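Local coordinates for protein histidinol-phosphate aminotransferase (Clostridium acetobutylicum, PDB 3FTB) that probably binds pyridoxal 5'-phosphate and acts as a transaminase of the class I and II aminotransferase family, presumably in histidine biosynthesis, at residues Lys290-Pro295 with Val300-Glu305; Ile321-Cys326 with Thr348-Ala353. All blocks are in the same frame, centred on the assembly; numbering follows the deposited sequence.

Contact 1. Residues Lys290-Pro295 with Val300-Glu305; sequences KRVFSP and VLCRLE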
ATOM      1  N   LYS A 290     -25.122  32.764   3.484  1.00 34.65           N
ATOM      2  CA  LYS A 290     -25.605  33.577   2.375  1.00 34.50           C
ATOM      3  C   LYS A 290     -26.138  32.704   1.247  1.00 40.30           C
ATOM      4  O   LYS A 290     -27.165  33.014   0.635  1.00 51.63           O
ATOM      5  CB  LYS A 290     -24.478  34.494   1.874  1.00 34.83           C
ATOM      6  CG  LYS A 290     -24.584  34.881   0.409  1.00 38.38           C
ATOM      7  CD  LYS A 290     -23.419  35.782  -0.018  1.00 40.50           C
ATOM      8  CE  LYS A 290     -23.630  37.220   0.435  1.00 53.42           C
ATOM      9  NZ  LYS A 290     -22.508  38.136   0.053  1.00 57.64           N
ATOM     10  N   ARG A 291     -25.431  31.612   0.972  1.00 48.45           N
ATOM     11  CA  ARG A 291     -25.872  30.649  -0.029  1.00 42.35           C
ATOM     12  C   ARG A 291     -25.384  29.238   0.266  1.00 37.76           C
ATOM     13  O   ARG A 291     -24.209  29.008   0.579  1.00 33.04           O
ATOM     14  CB  ARG A 291     -25.423  31.058  -1.434  1.00 52.40           C
ATOM     15  CG  ARG A 291     -25.803  30.032  -2.489  1.00 51.78           C
ATOM     16  CD  ARG A 291     -25.325  30.394  -3.888  1.00 51.74           C
ATOM     17  NE  ARG A 291     -25.712  29.358  -4.849  1.00 46.27           N
ATOM     18  CZ  ARG A 291     -25.439  29.386  -6.151  1.00 38.48           C
ATOM     19  NH1 ARG A 291     -24.774  30.402  -6.685  1.00 25.40           N
ATOM     20  NH2 ARG A 291     -25.840  28.389  -6.926  1.00 44.88           N
ATOM     21  N   VAL A 292     -26.312  28.296   0.162  1.00 37.57           N
ATOM     22  CA  VAL A 292     -25.998  26.877   0.195  1.00 36.30           C
ATOM     23  C   VAL A 292     -26.030  26.311  -1.240  1.00 38.90           C
ATOM     24  O   VAL A 292     -27.064  26.364  -1.919  1.00 38.93           O
ATOM     25  CB  VAL A 292     -27.013  26.122   1.106  1.00 41.64           C
ATOM     26  CG1 VAL A 292     -26.759  24.628   1.118  1.00 38.08           C
ATOM     27  CG2 VAL A 292     -26.975  26.681   2.513  1.00 37.56           C
ATOM     28  N   PHE A 293     -24.893  25.793  -1.707  1.00 36.15           N
ATOM     29  CA  PHE A 293     -24.829  25.093  -2.989  1.00 45.54           C
ATOM     30  C   PHE A 293     -25.364  23.665  -2.825  1.00 46.14           C
ATOM     31  O   PHE A 293     -25.024  22.979  -1.860  1.00 53.39           O
ATOM     32  CB  PHE A 293     -23.391  25.064  -3.524  1.00 45.59           C
ATOM     33  CG  PHE A 293     -22.837  26.422  -3.867  1.00 44.10           C
ATOM     34  CD1 PHE A 293     -22.151  27.169  -2.914  1.00 49.57           C
ATOM     35  CD2 PHE A 293     -22.990  26.947  -5.147  1.00 41.06           C
ATOM     36  CE1 PHE A 293     -21.633  28.424  -3.231  1.00 51.88           C
ATOM     37  CE2 PHE A 293     -22.478  28.199  -5.475  1.00 42.60           C
ATOM     38  CZ  PHE A 293     -21.799  28.939  -4.517  1.00 50.22           C
ATOM     39  N   SER A 294     -26.200  23.223  -3.760  1.00 44.08           N
ATOM     40  CA  SER A 294     -26.862  21.921  -3.649  1.00 53.23           C
ATOM     41  C   SER A 294     -25.912  20.728  -3.842  1.00 49.32           C
ATOM     42  O   SER A 294     -25.277  20.587  -4.897  1.00 49.84           O
ATOM     43  CB  SER A 294     -28.040  21.829  -4.621  1.00 60.62           C
ATOM     44  OG  SER A 294     -28.737  20.607  -4.446  1.00 68.77           O
ATOM     45  N   PRO A 295     -25.824  19.861  -2.814  1.00 41.24           N
ATOM     46  CA  PRO A 295     -24.912  18.718  -2.752  1.00 37.80           C
ATOM     47  C   PRO A 295     -25.548  17.466  -3.318  1.00 34.11           C
ATOM     48  O   PRO A 295     -26.771  17.381  -3.417  1.00 42.21           O
ATOM     49  CB  PRO A 295     -24.717  18.509  -1.242  1.00 40.46           C
ATOM     50  CG  PRO A 295     -25.714  19.420  -0.546  1.00 32.24           C
ATOM     51  CD  PRO A 295     -26.626  19.971  -1.584  1.00 35.39           C
ATOM     52  N   VAL A 300     -21.680  19.738   2.003  1.00 33.97           N
ATOM     53  CA  VAL A 300     -22.363  20.915   1.469  1.00 38.66           C
ATOM     54  C   VAL A 300     -21.436  22.148   1.472  1.00 42.49           C
ATOM     55  O   VAL A 300     -20.776  22.426   2.477  1.00 41.05           O
ATOM     56  CB  VAL A 300     -23.634  21.209   2.307  1.00 32.52           C
ATOM     57  CG1 VAL A 300     -23.261  21.469   3.771  1.00 26.82           C
ATOM     58  CG2 VAL A 300     -24.423  22.367   1.720  1.00 29.75           C
ATOM     59  N   LEU A 301     -21.377  22.876   0.352  1.00 38.85           N
ATOM     60  CA  LEU A 301     -20.561  24.103   0.260  1.00 34.94           C
ATOM     61  C   LEU A 301     -21.373  25.386   0.497  1.00 36.74           C
ATOM     62  O   LEU A 301     -22.286  25.719  -0.272  1.00 29.91           O
ATOM     63  CB  LEU A 301     -19.857  24.205  -1.104  1.00 35.31           C
ATOM     64  CG  LEU A 301     -19.021  25.467  -1.357  1.00 32.35           C
ATOM     65  CD1 LEU A 301     -17.662  25.342  -0.687  1.00 23.80           C
ATOM     66  CD2 LEU A 301     -18.867  25.748  -2.850  1.00 31.72           C
ATOM     67  N   CYS A 302     -21.013  26.118   1.545  1.00 45.19           N
ATOM     68  CA  CYS A 302     -21.725  27.335   1.913  1.00 44.56           C
ATOM     69  C   CYS A 302     -20.914  28.612   1.635  1.00 34.39           C
ATOM     70  O   CYS A 302     -19.717  28.683   1.908  1.00 37.18           O
ATOM     71  CB  CYS A 302     -22.178  27.257   3.380  1.00 33.10           C
ATOM     72  SG  CYS A 302     -23.236  25.819   3.748  1.00 32.19           S
ATOM     73  N   ARG A 303     -21.578  29.597   1.046  1.00 24.15           N
ATOM     74  CA  ARG A 303     -21.036  30.951   0.918  1.00 24.94           C
ATOM     75  C   ARG A 303     -21.482  31.751   2.138  1.00 37.44           C
ATOM     76  O   ARG A 303     -22.629  31.646   2.561  1.00 44.67           O
ATOM     77  CB  ARG A 303     -21.573  31.601  -0.350  1.00 25.77           C
ATOM     78  CG  ARG A 303     -20.961  32.933  -0.678  1.00 32.73           C
ATOM     79  CD  ARG A 303     -19.645  32.770  -1.395  1.00 33.84           C
ATOM     80  NE  ARG A 303     -18.992  34.058  -1.608  1.00 54.34           N
ATOM     81  CZ  ARG A 303     -19.084  34.774  -2.725  1.00 61.70           C
ATOM     82  NH1 ARG A 303     -18.449  35.935  -2.823  1.00 65.07           N
ATOM     83  NH2 ARG A 303     -19.800  34.327  -3.746  1.00 61.19           N
ATOM     84  N   LEU A 304     -20.580  32.544   2.707  1.00 43.76           N
ATOM     85  CA  LEU A 304     -20.852  33.258   3.961  1.00 38.68           C
ATOM     86  C   LEU A 304     -20.938  34.771   3.770  1.00 47.69           C
ATOM     87  O   LEU A 304     -20.732  35.278   2.663  1.00 47.12           O
ATOM     88  CB  LEU A 304     -19.786  32.931   5.012  1.00 33.10           C
ATOM     89  CG  LEU A 304     -19.612  31.476   5.445  1.00 29.33           C
ATOM     90  CD1 LEU A 304     -18.705  31.408   6.672  1.00 35.57           C
ATOM     91  CD2 LEU A 304     -20.954  30.827   5.728  1.00 17.91           C
ATOM     92  N   GLU A 305     -21.237  35.480   4.860  1.00 53.33           N
ATOM     93  CA  GLU A 305     -21.506  36.919   4.815  1.00 57.64           C
ATOM     94  C   GLU A 305     -21.350  37.581   6.188  1.00 64.21           C
ATOM     95  O   GLU A 305     -21.980  37.161   7.163  1.00 67.71           O
ATOM     96  CB  GLU A 305     -22.917  37.168   4.285  1.00 52.95           C
ATOM     97  CG  GLU A 305     -23.212  38.621   3.985  1.00 51.52           C
ATOM     98  CD  GLU A 305     -24.689  38.861   3.780  1.00 62.95           C
ATOM     99  OE1 GLU A 305     -25.490  38.110   4.377  1.00 70.59           O
ATOM    100  OE2 GLU A 305     -25.050  39.793   3.028  1.00 65.55           O
TER
HETATM  101  O   HOH W   1     -20.096  36.408  -0.405  1.00 40.10           O
HETATM  102  O   HOH W   2     -22.855  21.932  -1.569  1.00 15.63           O

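Contact 2. Residues Ile321-Cys326 with Thr348-Ala353; sequences IVIRRC and TKFLRA. With PO4 (phosphate ion), chain F.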
ATOM      1  N   ILE A 321     -15.638  21.870  17.399  1.00 36.11           N
ATOM      2  CA  ILE A 321     -16.210  21.581  16.098  1.00 35.58           C
ATOM      3  C   ILE A 321     -15.261  22.084  15.008  1.00 32.60           C
ATOM      4  O   ILE A 321     -14.840  23.249  15.012  1.00 33.57           O
ATOM      5  CB  ILE A 321     -17.625  22.180  15.958  1.00 42.51           C
ATOM      6  CG1 ILE A 321     -18.593  21.425  16.875  1.00 38.38           C
ATOM      7  CG2 ILE A 321     -18.103  22.113  14.509  1.00 50.77           C
ATOM      8  CD1 ILE A 321     -19.952  22.090  17.044  1.00 34.88           C
ATOM      9  N   VAL A 322     -14.903  21.193  14.093  1.00 39.32           N
ATOM     10  CA  VAL A 322     -13.999  21.552  13.015  1.00 39.76           C
ATOM     11  C   VAL A 322     -14.796  21.691  11.731  1.00 38.10           C
ATOM     12  O   VAL A 322     -15.649  20.858  11.445  1.00 32.71           O
ATOM     13  CB  VAL A 322     -12.909  20.486  12.817  1.00 37.58           C
ATOM     14  CG1 VAL A 322     -11.860  20.984  11.817  1.00 33.89           C
ATOM     15  CG2 VAL A 322     -12.265  20.135  14.151  1.00 32.28           C
ATOM     16  N   ILE A 323     -14.534  22.752  10.972  1.00 36.67           N
ATOM     17  CA  ILE A 323     -15.073  22.857   9.615  1.00 36.99           C
ATOM     18  C   ILE A 323     -13.938  22.904   8.598  1.00 33.82           C
ATOM     19  O   ILE A 323     -12.756  22.831   8.949  1.00 26.84           O
ATOM     20  CB  ILE A 323     -15.965  24.106   9.415  1.00 36.07           C
ATOM     21  CG1 ILE A 323     -15.127  25.393   9.479  1.00 35.55           C
ATOM     22  CG2 ILE A 323     -17.102  24.118  10.433  1.00 38.10           C
ATOM     23  CD1 ILE A 323     -15.640  26.521   8.593  1.00 32.23           C
ATOM     24  N   ARG A 324     -14.301  23.035   7.330  1.00 34.08           N
ATOM     25  CA  ARG A 324     -13.295  23.114   6.280  1.00 38.53           C
ATOM     26  C   ARG A 324     -13.295  24.491   5.646  1.00 36.55           C
ATOM     27  O   ARG A 324     -14.227  24.867   4.931  1.00 34.75           O
ATOM     28  CB  ARG A 324     -13.512  22.037   5.215  1.00 40.11           C
ATOM     29  CG  ARG A 324     -12.374  21.922   4.209  1.00 35.64           C
ATOM     30  CD  ARG A 324     -11.116  21.363   4.861  1.00 30.08           C
ATOM     31  NE  ARG A 324     -10.232  20.743   3.881  1.00 40.64           N
ATOM     32  CZ  ARG A 324      -9.563  21.417   2.952  1.00 40.38           C
ATOM     33  NH1 ARG A 324      -9.686  22.734   2.877  1.00 37.29           N
ATOM     34  NH2 ARG A 324      -8.779  20.775   2.093  1.00 39.89           N
ATOM     35  N   ARG A 325     -12.243  25.242   5.935  1.00 38.72           N
ATOM     36  CA  ARG A 325     -12.019  26.515   5.288  1.00 43.22           C
ATOM     37  C   ARG A 325     -11.586  26.230   3.866  1.00 38.24           C
ATOM     38  O   ARG A 325     -10.663  25.466   3.634  1.00 40.30           O
ATOM     39  CB  ARG A 325     -10.940  27.288   6.031  1.00 42.06           C
ATOM     40  CG  ARG A 325     -11.341  27.626   7.453  1.00 50.45           C
ATOM     41  CD  ARG A 325     -10.146  28.059   8.247  1.00 51.45           C
ATOM     42  NE  ARG A 325      -9.403  29.095   7.548  1.00 54.51           N
ATOM     43  CZ  ARG A 325      -8.233  29.565   7.962  1.00 64.79           C
ATOM     44  NH1 ARG A 325      -7.685  29.079   9.067  1.00 63.77           N
ATOM     45  NH2 ARG A 325      -7.613  30.511   7.272  1.00 71.04           N
ATOM     46  N   CYS A 326     -12.268  26.836   2.912  1.00 33.36           N
ATOM     47  CA  CYS A 326     -12.018  26.542   1.517  1.00 26.76           C
ATOM     48  C   CYS A 326     -10.991  27.479   0.907  1.00 39.90           C
ATOM     49  O   CYS A 326     -10.933  27.631  -0.312  1.00 45.51           O
ATOM     50  CB  CYS A 326     -13.335  26.577   0.741  1.00 24.26           C
ATOM     51  SG  CYS A 326     -14.364  25.164   1.197  1.00 35.07           S
ATOM     52  N   THR A 348     -27.749  18.354  14.298  1.00 40.69           N
ATOM     53  CA  THR A 348     -28.527  19.313  15.063  1.00 43.95           C
ATOM     54  C   THR A 348     -27.614  20.012  16.069  1.00 49.38           C
ATOM     55  O   THR A 348     -27.728  21.210  16.305  1.00 44.63           O
ATOM     56  CB  THR A 348     -29.702  18.633  15.781  1.00 48.53           C
ATOM     57  OG1 THR A 348     -30.611  18.093  14.810  1.00 47.30           O
ATOM     58  CG2 THR A 348     -30.438  19.633  16.667  1.00 48.63           C
ATOM     59  N   LYS A 349     -26.688  19.253  16.644  1.00 55.22           N
ATOM     60  CA  LYS A 349     -25.703  19.823  17.553  1.00 50.45           C
ATOM     61  C   LYS A 349     -24.865  20.856  16.807  1.00 47.01           C
ATOM     62  O   LYS A 349     -24.705  21.993  17.254  1.00 37.96           O
ATOM     63  CB  LYS A 349     -24.802  18.722  18.111  1.00 43.64           C
ATOM     64  CG  LYS A 349     -24.120  19.093  19.414  1.00 44.82           C
ATOM     65  CD  LYS A 349     -22.935  18.194  19.701  1.00 42.26           C
ATOM     66  CE  LYS A 349     -22.427  18.399  21.122  1.00 51.12           C
ATOM     67  NZ  LYS A 349     -23.495  18.192  22.151  1.00 45.57           N
ATOM     68  N   PHE A 350     -24.328  20.444  15.664  1.00 45.54           N
ATOM     69  CA  PHE A 350     -23.579  21.329  14.774  1.00 41.81           C
ATOM     70  C   PHE A 350     -24.283  22.674  14.502  1.00 44.97           C
ATOM     71  O   PHE A 350     -23.693  23.751  14.678  1.00 39.22           O
ATOM     72  CB  PHE A 350     -23.311  20.604  13.449  1.00 39.82           C
ATOM     73  CG  PHE A 350     -22.632  21.456  12.425  1.00 43.53           C
ATOM     74  CD1 PHE A 350     -21.279  21.765  12.547  1.00 41.66           C
ATOM     75  CD2 PHE A 350     -23.344  21.960  11.342  1.00 45.26           C
ATOM     76  CE1 PHE A 350     -20.643  22.556  11.606  1.00 36.81           C
ATOM     77  CE2 PHE A 350     -22.715  22.757  10.392  1.00 42.12           C
ATOM     78  CZ  PHE A 350     -21.361  23.055  10.528  1.00 42.46           C
ATOM     79  N   LEU A 351     -25.539  22.591  14.063  1.00 46.95           N
ATOM     80  CA  LEU A 351     -26.340  23.756  13.699  1.00 42.82           C
ATOM     81  C   LEU A 351     -26.595  24.651  14.902  1.00 40.85           C
ATOM     82  O   LEU A 351     -26.596  25.881  14.783  1.00 34.21           O
ATOM     83  CB  LEU A 351     -27.683  23.312  13.100  1.00 50.38           C
ATOM     84  CG  LEU A 351     -27.739  22.738  11.678  1.00 47.50           C
ATOM     85  CD1 LEU A 351     -28.915  21.785  11.527  1.00 41.27           C
ATOM     86  CD2 LEU A 351     -27.806  23.857  10.635  1.00 43.55           C
ATOM     87  N   ARG A 352     -26.822  24.033  16.059  1.00 30.92           N
ATOM     88  CA  ARG A 352     -27.075  24.795  17.270  1.00 35.04           C
ATOM     89  C   ARG A 352     -25.852  25.567  17.739  1.00 38.06           C
ATOM     90  O   ARG A 352     -25.961  26.431  18.594  1.00 49.26           O
ATOM     91  CB  ARG A 352     -27.628  23.898  18.371  1.00 37.69           C
ATOM     92  CG  ARG A 352     -28.968  23.284  17.987  1.00 52.72           C
ATOM     93  CD  ARG A 352     -29.528  22.399  19.086  1.00 70.28           C
ATOM     94  NE  ARG A 352     -28.531  21.454  19.581  1.00 83.16           N
ATOM     95  CZ  ARG A 352     -28.795  20.459  20.422  1.00 83.48           C
ATOM     96  NH1 ARG A 352     -30.034  20.271  20.860  1.00 79.29           N
ATOM     97  NH2 ARG A 352     -27.820  19.652  20.822  1.00 82.30           N
ATOM     98  N   ALA A 353     -24.692  25.260  17.168  1.00 34.45           N
ATOM     99  CA  ALA A 353     -23.492  26.050  17.411  1.00 32.70           C
ATOM    100  C   ALA A 353     -23.421  27.190  16.394  1.00 39.65           C
ATOM    101  O   ALA A 353     -23.029  28.312  16.729  1.00 38.40           O
ATOM    102  CB  ALA A 353     -22.259  25.179  17.320  1.00 32.01           C
TER
HETATM  103  P   PO4 F 363     -10.496  17.139   1.606  1.00 90.39           P
HETATM  104  O1  PO4 F 363      -9.602  15.921   1.697  1.00 92.90           O
HETATM  105  O2  PO4 F 363      -9.876  18.156   0.676  1.00 85.54           O
HETATM  106  O3  PO4 F 363     -11.845  16.722   1.073  1.00 88.77           O
HETATM  107  O4  PO4 F 363     -10.664  17.740   2.985  1.00 93.71           O

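Contact 1. Residues Lys290-Pro295 with Val300-Glu305
Arg291 and Arg303 form a hydrogen-bonded pair of this antiparallel beta hairpin. Arg303 N reaches Arg291 O at 2.7 Å. In return, Arg303 O takes two backbone donors from one face of its plane, Lys290 N at 2.9 Å and Arg291 N at 3.2 Å; both residues facing one partner make a classic beta bulge. Farther along, Phe293 N bonds to Leu301 O at 3.0 Å.

Apolar contacts fill both faces. Val292 and Cys302 share one, where Val292 CG1 presses on Val300 CG2 at 3.3 Å, a tight fit, and Pro295 CG rests against the same methyl. On the other face Leu301 runs alongside Phe293, its CD2 3.6 Å from Phe293 CD1. With its CG anti to the carbonyl carbon (chi1 -65°), the Phe293 ring swings back beside Arg291, whose extended chain lays its guanidinium face over Phe293 CE2.

Charged chains edge the hairpin. Lys290 crosses Glu305 at about a right angle, CE 3.8 Å from Glu305 CG, while the Lys290 chain runs beside Arg303, CD on CG. Beyond them, Arg291 NH1 bonds to Asn130 OD1 and Arg303 NE to Ser335 OG.

Strand 299-304 lies between edge strand 289-293 and strand 336-340; helix 262-285 covers the Val300 and Cys302 side, and Phe336 packs on Phe293 and Leu301.

Contact 2. Residues Ile321-Cys326 with Thr348-Ala353
Ile321 and Ile323 meet the rim of the Phe350 ring where helix 344-359 packs against strand 321-325, in the smaller alpha/beta domain of the fold type I aminotransferases. Phe350 turns an edge to the strand: Ile321 CG2 lies in the ring plane, 3.7 Å from Phe350 CD1. The Ile323 and Phe350 side chains cross at about a right angle, and Ile323 CG2 touches the ring edge near its plane, 4.0 Å from Phe350 CE1. Both strand residues thus use their CG2 methyl, on neighbouring carbons of one ring edge. Phe350 has its CG anti to the backbone N (chi1 176°), which carries the ring from the helix toward the strand. Tyr31 stacks on the ring and Phe339 meets it edge-to-face, which should limit how it can turn. The longer branch of Ile321 goes elsewhere: CD1 reaches Ala353 CB at 3.9 Å, one helical turn from Phe350, and the isoleucine thereby straddles two helix positions. The contact is wholly apolar and small, burying 172 Å² in all.

Farther along the strand, away from the helix, Arg324 binds a phosphate ion, probably from the crystallisation liquor, which Arg338 also holds. The guanidinium meets it at an edge, with Arg324 NE donating to phosphate O4 at 3.2 Å and Arg324 NH2 making a weak bond to O2.

Contacts 1 and 2 follow one another along the chain and share one mixed sheet, their centres 13 Å apart. Strand 336-340 stands between hairpin strand 299-304 and strand 321-325: contact 1 forms the hairpin at one edge of the sheet, and contact 2 packs a helix on strand 321-325, beyond strand 336-340. They touch where Leu301 CD1 packs on Cys326 SG at 3.8 Å. Phe339 ties them further, packing on Val300 of contact 1 and on Ile323 and Phe350 of contact 2. The phosphate ion belongs to the Arg324 end of contact 2; Arg338, which also donates to it, lies on the shared middle strand. Class I and II enzymes commonly bind a substrate carboxylate through an arginine of this smaller domain; whether the phosphate marks such a site is not established.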